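Local coordinates for protein 6-carboxyhexanoate--coa ligase (Bacillus subtilis, PDB 5FLG) that belongs to the 6-carboxyhexanoate--CoA ligase family of enzymes and binds phosphoaminophosphonic acid-adenylate ester, magnesium ions and pimelic acid, at residues S72-Q77 and Q248-E253; V145-M150 and L176-K181; S180-H185 and H243-Q248. One frame throughout, in Å; residues are numbered along the deposited sequence.

Overall arrangement
The three contacts lie close together. Contacts 2 and 3 have centres about 6 Å apart, and each is about 10 Å from the centre of contact 1. Helix 170-184 serves both contacts 2 and 3, and Lys181 takes part in each. Gln248 follows helix 238-247 in contact 3 and leads into strand 250-252 of contact 1. Ile250 N is 2.9 Å from Arg149 O, which ties contact 1 to contact 2. Contact 2 borders phosphoaminophosphonic acid-adenylate ester directly. The side chain of Val182 in contact 3 is about 7 Å from this ligand, and that of Ile250 in contact 1 about 12 Å.

Contact 1: S72-Q77 and Q248-E253; sequences SIKTIQ and QPILIE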
loop_
_atom_site.group_PDB
_atom_site.type_symbol
_atom_site.label_atom_id
_atom_site.label_comp_id
_atom_site.label_asym_id
_atom_site.label_seq_id
_atom_site.Cartn_x
_atom_site.Cartn_y
_atom_site.Cartn_z
ATOM N N SER A 72 7.563 21.758 -2.787
ATOM C CA SER A 72 8.614 21.835 -3.802
ATOM C C SER A 72 9.872 21.116 -3.302
ATOM O O SER A 72 10.135 21.088 -2.096
ATOM C CB SER A 72 8.945 23.292 -4.133
ATOM O OG SER A 72 9.287 23.953 -2.934
ATOM N N ILE A 73 10.551 20.421 -4.222
ATOM C CA ILE A 73 11.672 19.569 -3.890
ATOM C C ILE A 73 12.895 20.412 -3.688
ATOM O O ILE A 73 13.169 21.306 -4.444
ATOM C CB ILE A 73 12.008 18.595 -5.053
ATOM C CG1 ILE A 73 10.748 17.912 -5.567
ATOM C CG2 ILE A 73 13.014 17.547 -4.616
ATOM C CD1 ILE A 73 9.922 17.247 -4.506
ATOM N N LYS A 74 13.722 20.015 -2.756
ATOM C CA LYS A 74 14.967 20.683 -2.523
ATOM C C LYS A 74 16.038 19.671 -2.803
ATOM O O LYS A 74 15.978 18.552 -2.275
ATOM C CB LYS A 74 15.055 21.109 -1.062
ATOM C CG LYS A 74 16.437 21.589 -0.664
ATOM C CD LYS A 74 16.894 22.743 -1.540
ATOM C CE LYS A 74 18.226 23.281 -1.048
ATOM N NZ LYS A 74 18.363 24.744 -1.314
ATOM N N THR A 75 17.130 20.152 -3.375
ATOM C CA THR A 75 18.252 19.298 -3.727
ATOM C C THR A 75 19.438 19.719 -2.910
ATOM O O THR A 75 19.803 20.856 -2.963
ATOM C CB THR A 75 18.556 19.437 -5.243
ATOM O OG1 THR A 75 17.456 18.903 -5.968
ATOM C CG2 THR A 75 19.789 18.719 -5.640
ATOM N N ILE A 76 20.114 18.755 -2.295
ATOM C CA ILE A 76 21.299 18.975 -1.489
ATOM C C ILE A 76 22.403 18.010 -1.841
ATOM O O ILE A 76 22.171 16.977 -2.487
ATOM C CB ILE A 76 21.007 18.799 0.005
ATOM C CG1 ILE A 76 20.470 17.412 0.285
ATOM C CG2 ILE A 76 20.027 19.854 0.512
ATOM C CD1 ILE A 76 20.359 17.079 1.750
ATOM N N GLN A 77 23.616 18.388 -1.467
ATOM C CA GLN A 77 24.775 17.519 -1.474
ATOM C C GLN A 77 24.745 16.475 -0.379
ATOM O O GLN A 77 24.123 16.678 0.649
ATOM C CB GLN A 77 26.054 18.328 -1.267
ATOM C CG GLN A 77 26.311 19.366 -2.335
ATOM C CD GLN A 77 26.973 18.787 -3.568
ATOM O OE1 GLN A 77 26.540 19.073 -4.663
ATOM N NE2 GLN A 77 28.043 17.995 -3.397
ATOM N N GLN A 248 9.256 16.589 4.367
ATOM C CA GLN A 248 10.050 17.522 3.576
ATOM C C GLN A 248 10.830 16.783 2.470
ATOM O O GLN A 248 11.574 15.865 2.754
ATOM C CB GLN A 248 10.999 18.263 4.491
ATOM C CG GLN A 248 11.771 19.390 3.834
ATOM C CD GLN A 248 13.159 19.541 4.446
ATOM O OE1 GLN A 248 13.763 18.555 4.891
ATOM N NE2 GLN A 248 13.665 20.773 4.489
ATOM N N PRO A 249 10.571 17.124 1.205
ATOM C CA PRO A 249 11.132 16.286 0.152
ATOM C C PRO A 249 12.539 16.705 -0.236
ATOM O O PRO A 249 12.822 17.883 -0.417
ATOM C CB PRO A 249 10.155 16.453 -1.015
ATOM C CG PRO A 249 9.404 17.707 -0.746
ATOM C CD PRO A 249 9.485 17.998 0.723
ATOM N N ILE A 250 13.429 15.727 -0.310
ATOM C CA ILE A 250 14.827 15.956 -0.510
ATOM C C ILE A 250 15.317 15.024 -1.622
ATOM O O ILE A 250 15.035 13.828 -1.607
ATOM C CB ILE A 250 15.591 15.656 0.769
ATOM C CG1 ILE A 250 15.230 16.692 1.859
ATOM C CG2 ILE A 250 17.076 15.713 0.514
ATOM C CD1 ILE A 250 15.997 17.985 1.725
ATOM N N LEU A 251 16.025 15.585 -2.586
ATOM C CA LEU A 251 16.831 14.782 -3.507
ATOM C C LEU A 251 18.297 15.056 -3.275
ATOM O O LEU A 251 18.692 16.200 -3.054
ATOM C CB LEU A 251 16.497 15.109 -4.951
ATOM C CG LEU A 251 15.150 14.618 -5.442
ATOM C CD1 LEU A 251 14.896 15.117 -6.865
ATOM C CD2 LEU A 251 15.042 13.103 -5.379
ATOM N N ILE A 252 19.105 14.004 -3.286
ATOM C CA ILE A 252 20.533 14.161 -3.181
ATOM C C ILE A 252 21.128 14.317 -4.598
ATOM O O ILE A 252 20.847 13.534 -5.499
ATOM C CB ILE A 252 21.167 12.960 -2.498
ATOM C CG1 ILE A 252 20.495 12.692 -1.164
ATOM C CG2 ILE A 252 22.653 13.176 -2.355
ATOM C CD1 ILE A 252 20.656 13.821 -0.164
ATOM N N GLU A 253 21.961 15.322 -4.794
ATOM C CA GLU A 253 22.714 15.435 -6.025
ATOM C C GLU A 253 24.104 15.855 -5.669
ATOM O O GLU A 253 24.320 16.948 -5.134
ATOM C CB GLU A 253 22.102 16.451 -6.980
ATOM C CG GLU A 253 22.725 16.371 -8.365
ATOM C CD GLU A 253 22.525 17.620 -9.204
ATOM O OE1 GLU A 253 21.405 18.185 -9.192
ATOM O OE2 GLU A 253 23.485 17.990 -9.925
#
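Ile73 sets its CD1 methyl against the puckered ring of Pro249, 3.6 Å from CB of Pro249. The CG atom of the same ring is next to the backbone carbonyl of Ser72. Two flat groups, a carboxylate and an amide, lie at the far end. The Glu253 carboxylate has the CG2 methyl of Thr75 beside its OE1. The Gln77 amide has its OE1 3.1 Å from Glu253 O, but both atoms are acceptors and do not bond. Gln77 OE1 instead accepts from the backbone N of Glu255.

Between these ends the two backbones run parallel, the axes of the short strands 74-76 and 250-252 being 33° apart. Lys74 N donates to Pro249 O, a long bond of 3.3 Å, and Lys74 O accepts from Leu251 N. Ile76 N donates to Leu251 O at 3.0 Å, meeting it nearly end-on at a C=O...N angle of 169°. Glu253 N reaches Ile76 O at 2.8 Å. Lys74 and Ile76 thus each bond to the residues before and after their counterparts Ile250 and Ile252, the pattern of a parallel sheet. Strand 250-252 is the middle strand of three, between 74-76 and 150-151.

Lys74, Ile76, Ile250 and Ile252 share one face. There CG1 of Ile76 lies between its own backbone N and carbonyl carbon (chi1 58°), a torsion that brings it to 3.6 Å from Ile252 CD1. CD1 of Ile76 also touches Ile250 CG2. Helix 170-184 packs on this face through Lys181 and Arg184.

Thr75 and Leu251 point to the other face. CG2 of Thr75 sits 3.5 Å from CB of Glu253. Ile73 CG2 is 3.7 Å from Leu251 CG, and Phe8 of strand 8-17 touches both of these residues.

Contact 2: V145-M150 and L176-K181; sequences VRVSRM and LALASK. With ANP (phosphoaminophosphonic acid-adenylate ester), chain D.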
loop_
_atom_site.group_PDB
_atom_site.type_symbol
_atom_site.label_atom_id
_atom_site.label_comp_id
_atom_site.label_asym_id
_atom_site.label_seq_id
_atom_site.Cartn_x
_atom_site.Cartn_y
_atom_site.Cartn_z
ATOM N N VAL A 145 9.975 7.225 14.437
ATOM C CA VAL A 145 9.745 8.286 13.489
ATOM C C VAL A 145 10.374 7.837 12.199
ATOM O O VAL A 145 11.550 7.489 12.170
ATOM C CB VAL A 145 10.401 9.611 13.955
ATOM C CG1 VAL A 145 10.356 10.657 12.853
ATOM C CG2 VAL A 145 9.711 10.135 15.214
ATOM N N ARG A 146 9.605 7.863 11.122
ATOM C CA ARG A 146 10.060 7.280 9.861
ATOM C C ARG A 146 10.351 8.393 8.868
ATOM O O ARG A 146 9.468 9.058 8.405
ATOM C CB ARG A 146 9.033 6.319 9.288
ATOM C CG ARG A 146 9.591 5.464 8.136
ATOM C CD ARG A 146 10.452 4.274 8.592
ATOM N NE ARG A 146 11.110 3.660 7.423
ATOM C CZ ARG A 146 11.874 2.564 7.411
ATOM N NH1 ARG A 146 12.127 1.888 8.519
ATOM N NH2 ARG A 146 12.471 2.203 6.265
ATOM N N VAL A 147 11.618 8.622 8.597
ATOM C CA VAL A 147 12.024 9.638 7.653
ATOM C C VAL A 147 11.632 9.205 6.248
ATOM O O VAL A 147 11.818 8.048 5.862
ATOM C CB VAL A 147 13.541 9.849 7.729
ATOM C CG1 VAL A 147 13.975 10.931 6.754
ATOM C CG2 VAL A 147 13.934 10.220 9.164
ATOM N N SER A 148 10.984 10.108 5.536
ATOM C CA SER A 148 10.421 9.779 4.272
ATOM C C SER A 148 10.729 10.879 3.236
ATOM O O SER A 148 11.207 11.957 3.588
ATOM C CB SER A 148 8.931 9.598 4.470
ATOM O OG SER A 148 8.327 9.080 3.316
ATOM N N ARG A 149 10.426 10.603 1.969
ATOM C CA ARG A 149 10.458 11.604 0.907
ATOM C C ARG A 149 11.849 12.108 0.681
ATOM O O ARG A 149 12.073 13.325 0.540
ATOM C CB ARG A 149 9.555 12.771 1.244
ATOM C CG ARG A 149 8.103 12.374 1.209
ATOM C CD ARG A 149 7.230 13.535 1.592
ATOM N NE ARG A 149 5.826 13.167 1.458
ATOM C CZ ARG A 149 4.862 14.040 1.217
ATOM N NH1 ARG A 149 5.140 15.351 1.183
ATOM N NH2 ARG A 149 3.629 13.603 1.028
ATOM N N MET A 150 12.804 11.184 0.729
ATOM C CA MET A 150 14.158 11.487 0.302
ATOM C C MET A 150 14.624 10.403 -0.661
ATOM O O MET A 150 14.136 9.274 -0.605
ATOM C CB MET A 150 15.098 11.586 1.472
ATOM C CG MET A 150 15.427 10.256 2.155
ATOM S SD MET A 150 14.099 9.692 3.219
ATOM C CE MET A 150 14.892 8.397 4.149
ATOM N N LEU A 176 22.926 7.107 3.290
ATOM C CA LEU A 176 23.523 8.428 3.125
ATOM C C LEU A 176 22.461 9.456 2.721
ATOM O O LEU A 176 22.526 10.638 3.123
ATOM C CB LEU A 176 24.713 8.381 2.165
ATOM C CG LEU A 176 25.557 9.651 1.979
ATOM C CD1 LEU A 176 25.962 10.323 3.302
ATOM C CD2 LEU A 176 26.786 9.316 1.159
ATOM N N ALA A 177 21.468 9.038 1.941
ATOM C CA ALA A 177 20.379 9.955 1.621
ATOM C C ALA A 177 19.625 10.352 2.880
ATOM O O ALA A 177 19.298 11.557 3.079
ATOM C CB ALA A 177 19.425 9.362 0.627
ATOM N N LEU A 178 19.297 9.340 3.695
ATOM C CA LEU A 178 18.634 9.589 4.968
ATOM C C LEU A 178 19.447 10.506 5.868
ATOM O O LEU A 178 18.924 11.472 6.420
ATOM C CB LEU A 178 18.345 8.265 5.684
ATOM C CG LEU A 178 17.475 8.375 6.937
ATOM C CD1 LEU A 178 16.785 7.046 7.231
ATOM C CD2 LEU A 178 18.324 8.811 8.123
ATOM N N ALA A 179 20.703 10.124 6.091
ATOM C CA ALA A 179 21.544 10.836 6.976
ATOM C C ALA A 179 21.741 12.266 6.535
ATOM O O ALA A 179 21.822 13.142 7.378
ATOM C CB ALA A 179 22.872 10.164 7.177
ATOM N N SER A 180 21.884 12.488 5.232
ATOM C CA SER A 180 22.000 13.845 4.731
ATOM C C SER A 180 20.741 14.691 4.964
ATOM O O SER A 180 20.811 15.862 5.364
ATOM C CB SER A 180 22.369 13.817 3.251
ATOM O OG SER A 180 23.605 13.174 3.097
ATOM N N LYS A 181 19.581 14.122 4.684
ATOM C CA LYS A 181 18.358 14.835 4.990
ATOM C C LYS A 181 18.262 15.146 6.479
ATOM O O LYS A 181 17.983 16.284 6.866
ATOM C CB LYS A 181 17.123 14.048 4.585
ATOM C CG LYS A 181 15.873 14.605 5.236
ATOM C CD LYS A 181 14.594 14.187 4.543
ATOM C CE LYS A 181 13.418 14.521 5.430
ATOM N NZ LYS A 181 12.112 14.286 4.779
HETATM P PG ANP D . 15.664 -2.608 5.063
HETATM O O1G ANP D . 14.815 -3.384 4.094
HETATM O O2G ANP D . 16.684 -3.472 5.752
HETATM O O3G ANP D . 16.281 -1.355 4.532
HETATM P PB ANP D . 14.812 -0.744 7.214
HETATM O O1B ANP D . 15.090 0.389 6.292
HETATM O O2B ANP D . 13.676 -0.772 8.168
HETATM N N3B ANP D . 14.529 -2.157 6.259
HETATM P PA ANP D . 17.630 -0.565 7.768
HETATM O O1A ANP D . 18.629 -1.580 8.080
HETATM O O2A ANP D . 17.637 0.219 6.486
HETATM O O3A ANP D . 16.145 -1.112 8.055
HETATM O "O5'" ANP D . 17.749 0.507 9.017
HETATM C "C5'" ANP D . 18.130 0.075 10.293
HETATM C "C4'" ANP D . 17.205 0.701 11.339
HETATM O "O4'" ANP D . 17.236 2.126 11.188
HETATM C "C3'" ANP D . 15.758 0.271 11.156
HETATM O "O3'" ANP D . 15.447 -0.870 11.946
HETATM C "C2'" ANP D . 14.995 1.456 11.674
HETATM O "O2'" ANP D . 14.979 1.400 13.102
HETATM C "C1'" ANP D . 15.881 2.591 11.245
HETATM N N9 ANP D . 15.398 3.105 9.959
HETATM C C8 ANP D . 15.527 2.532 8.709
HETATM N N7 ANP D . 15.019 3.359 7.766
HETATM C C5 ANP D . 14.524 4.451 8.424
HETATM C C6 ANP D . 13.814 5.692 8.072
HETATM N N6 ANP D . 13.474 5.979 6.812
HETATM N N1 ANP D . 13.502 6.565 9.055
HETATM C C2 ANP D . 13.793 6.300 10.334
HETATM N N3 ANP D . 14.496 5.234 10.749
HETATM C C4 ANP D . 14.771 4.254 9.855
#
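Lys181 donates through NZ to the backbone O of Ser148 at 2.8 Å, almost in line with the carbonyl. The carbonyls of Leu245 and Gln248 also accept from this NZ. CG anti to the backbone N (chi1 164°) and an extended chain beyond it carry NZ from the helix across to the loop.

Other hydrogen bonds hold the ligand. Val147 N donates to N1 of phosphoaminophosphonic acid-adenylate ester at 2.8 Å, and Val147 O accepts from its N6 at 2.8 Å. Arg146 binds the beta phosphate with two nitrogens, NH1 to O2B at 3.1 Å and NH2 to O1B at 3.2 Å. Glu32 forms a salt bridge with Arg146 NH2.

Stacking and apolar contacts complete the site. Leu178 CD1 is 3.4 Å from C6 of the adenine. The Arg146 guanidinium lies over the opposite face of the adenine, near N7. The Met150 CE methyl, also in the pocket near N6, is 3.8 Å from Leu178 CB. Val147 CG1 meets Lys181 CE tip to tip at 3.9 Å.

The Val147 backbone pair reads both the acceptor N1 and the donor N6, a pattern that fits adenine. Three carbonyls gather round the buried Lys181 ammonium, which probably favours its charged form and fixes the loop on the helix.

Contact 3: S180-H185 and H243-Q248; sequences SKVSRH and HDLEKQ
Lys181 NZ bonds to two backbone carbonyls at and just past the end of helix 238-247. Gln248 O is met at 2.6 Å, in the carbonyl plane and on a lone pair. Leu245 O is 2.9 Å away, but here NZ sits above the carbonyl plane, away from the lone pairs.

His185 NE2 donates to Asp244 OD2 at 3.1 Å. The bond is bent, with an N-H...O angle of 144°, and it uses the anti side of the carboxylate. Ring and carboxylate planes are 41° apart. The other ring nitrogen, ND1, accepts from the backbone N of Ala187, so both ring nitrogens are engaged. Tyr241 also meets this ring, with the planes nearly perpendicular.

Packing is lighter. Val182 CG2 touches Leu245 CD2 at 4.1 Å, and Val147 of the loop lies against Val182 as well.

The short segments 180-184 and 243-247 run roughly antiparallel, at 153°, their axes 10.5 Å apart at closest. Lys181 bridges the gap to backbone carbonyls, and His185 to the Asp244 carboxylate. The C-terminal parts of helices 170-184 and 238-247 are thus joined at a wide spacing, next to the loop that brings Val147 into the ligand pocket.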
loop_
_atom_site.group_PDB
_atom_site.type_symbol
_atom_site.label_atom_id
_atom_site.label_comp_id
_atom_site.label_asym_id
_atom_site.label_seq_id
_atom_site.Cartn_x
_atom_site.Cartn_y
_atom_site.Cartn_z
ATOM N N SER A 180 21.884 12.488 5.232
ATOM C CA SER A 180 22.000 13.845 4.731
ATOM C C SER A 180 20.741 14.691 4.964
ATOM O O SER A 180 20.811 15.862 5.364
ATOM C CB SER A 180 22.369 13.817 3.251
ATOM O OG SER A 180 23.605 13.174 3.097
ATOM N N LYS A 181 19.581 14.122 4.684
ATOM C CA LYS A 181 18.358 14.835 4.990
ATOM C C LYS A 181 18.262 15.146 6.479
ATOM O O LYS A 181 17.983 16.284 6.866
ATOM C CB LYS A 181 17.123 14.048 4.585
ATOM C CG LYS A 181 15.873 14.605 5.236
ATOM C CD LYS A 181 14.594 14.187 4.543
ATOM C CE LYS A 181 13.418 14.521 5.430
ATOM N NZ LYS A 181 12.112 14.286 4.779
ATOM N N VAL A 182 18.542 14.143 7.310
ATOM C CA VAL A 182 18.379 14.290 8.730
ATOM C C VAL A 182 19.363 15.331 9.270
ATOM O O VAL A 182 18.997 16.175 10.076
ATOM C CB VAL A 182 18.537 12.945 9.439
ATOM C CG1 VAL A 182 18.620 13.130 10.943
ATOM C CG2 VAL A 182 17.357 12.044 9.102
ATOM N N SER A 183 20.611 15.261 8.828
ATOM C CA SER A 183 21.644 16.128 9.377
ATOM C C SER A 183 21.418 17.610 9.063
ATOM O O SER A 183 21.909 18.488 9.773
ATOM C CB SER A 183 22.979 15.711 8.842
ATOM O OG SER A 183 24.020 16.426 9.462
ATOM N N ARG A 184 20.809 17.858 7.910
ATOM C CA ARG A 184 20.424 19.194 7.488
ATOM C C ARG A 184 19.478 19.864 8.509
ATOM O O ARG A 184 19.429 21.077 8.638
ATOM C CB ARG A 184 19.727 19.073 6.142
ATOM C CG ARG A 184 19.289 20.389 5.533
ATOM C CD ARG A 184 19.581 20.409 4.038
ATOM N NE ARG A 184 19.080 21.623 3.399
ATOM C CZ ARG A 184 17.792 21.920 3.318
ATOM N NH1 ARG A 184 16.899 21.102 3.857
ATOM N NH2 ARG A 184 17.403 23.041 2.738
ATOM N N HIS A 185 18.633 19.082 9.149
ATOM C CA HIS A 185 17.676 19.670 10.058
ATOM C C HIS A 185 18.340 20.450 11.188
ATOM O O HIS A 185 19.179 19.941 11.891
ATOM C CB HIS A 185 16.760 18.607 10.615
ATOM C CG HIS A 185 15.547 19.165 11.275
ATOM N ND1 HIS A 185 15.610 19.875 12.458
ATOM C CD2 HIS A 185 14.254 19.196 10.883
ATOM C CE1 HIS A 185 14.400 20.295 12.785
ATOM N NE2 HIS A 185 13.553 19.867 11.863
ATOM N N HIS A 243 7.274 16.315 11.723
ATOM C CA HIS A 243 6.600 16.599 10.478
ATOM C C HIS A 243 7.616 16.913 9.367
ATOM O O HIS A 243 7.522 16.369 8.264
ATOM C CB HIS A 243 5.607 17.745 10.673
ATOM C CG HIS A 243 4.858 18.096 9.434
ATOM N ND1 HIS A 243 5.318 19.031 8.536
ATOM C CD2 HIS A 243 3.748 17.551 8.881
ATOM C CE1 HIS A 243 4.481 19.103 7.517
ATOM N NE2 HIS A 243 3.519 18.218 7.706
ATOM N N ASP A 244 8.645 17.688 9.700
ATOM C CA ASP A 244 9.738 17.929 8.770
ATOM C C ASP A 244 10.383 16.626 8.315
ATOM O O ASP A 244 10.662 16.457 7.131
ATOM C CB ASP A 244 10.826 18.804 9.385
ATOM C CG ASP A 244 10.325 20.186 9.754
ATOM O OD1 ASP A 244 9.426 20.683 9.042
ATOM O OD2 ASP A 244 10.851 20.782 10.735
ATOM N N LEU A 245 10.729 15.755 9.256
ATOM C CA LEU A 245 11.398 14.513 8.890
ATOM C C LEU A 245 10.523 13.613 8.018
ATOM O O LEU A 245 11.013 12.909 7.134
ATOM C CB LEU A 245 11.848 13.755 10.139
ATOM C CG LEU A 245 12.917 14.485 10.948
ATOM C CD1 LEU A 245 13.076 13.837 12.300
ATOM C CD2 LEU A 245 14.245 14.503 10.217
ATOM N N GLU A 246 9.224 13.624 8.275
ATOM C CA GLU A 246 8.316 12.789 7.514
ATOM C C GLU A 246 7.899 13.386 6.176
ATOM O O GLU A 246 7.695 12.633 5.217
ATOM C CB GLU A 246 7.102 12.398 8.364
ATOM C CG GLU A 246 7.507 11.570 9.585
ATOM C CD GLU A 246 6.339 11.061 10.422
ATOM O OE1 GLU A 246 5.268 11.703 10.427
ATOM O OE2 GLU A 246 6.521 10.038 11.133
ATOM N N LYS A 247 7.900 14.716 6.050
ATOM C CA LYS A 247 7.212 15.354 4.918
ATOM C C LYS A 247 8.052 16.218 3.962
ATOM O O LYS A 247 7.611 16.533 2.848
ATOM C CB LYS A 247 6.034 16.166 5.423
ATOM C CG LYS A 247 4.985 15.307 6.112
ATOM C CD LYS A 247 4.381 14.301 5.141
ATOM C CE LYS A 247 2.871 14.210 5.287
ATOM N NZ LYS A 247 2.513 13.319 6.420
ATOM N N GLN A 248 9.256 16.589 4.367
ATOM C CA GLN A 248 10.050 17.522 3.576
ATOM C C GLN A 248 10.830 16.783 2.470
ATOM O O GLN A 248 11.574 15.865 2.754
ATOM C CB GLN A 248 10.999 18.263 4.491
ATOM C CG GLN A 248 11.771 19.390 3.834
ATOM C CD GLN A 248 13.159 19.541 4.446
ATOM O OE1 GLN A 248 13.763 18.555 4.891
ATOM N NE2 GLN A 248 13.665 20.773 4.489
#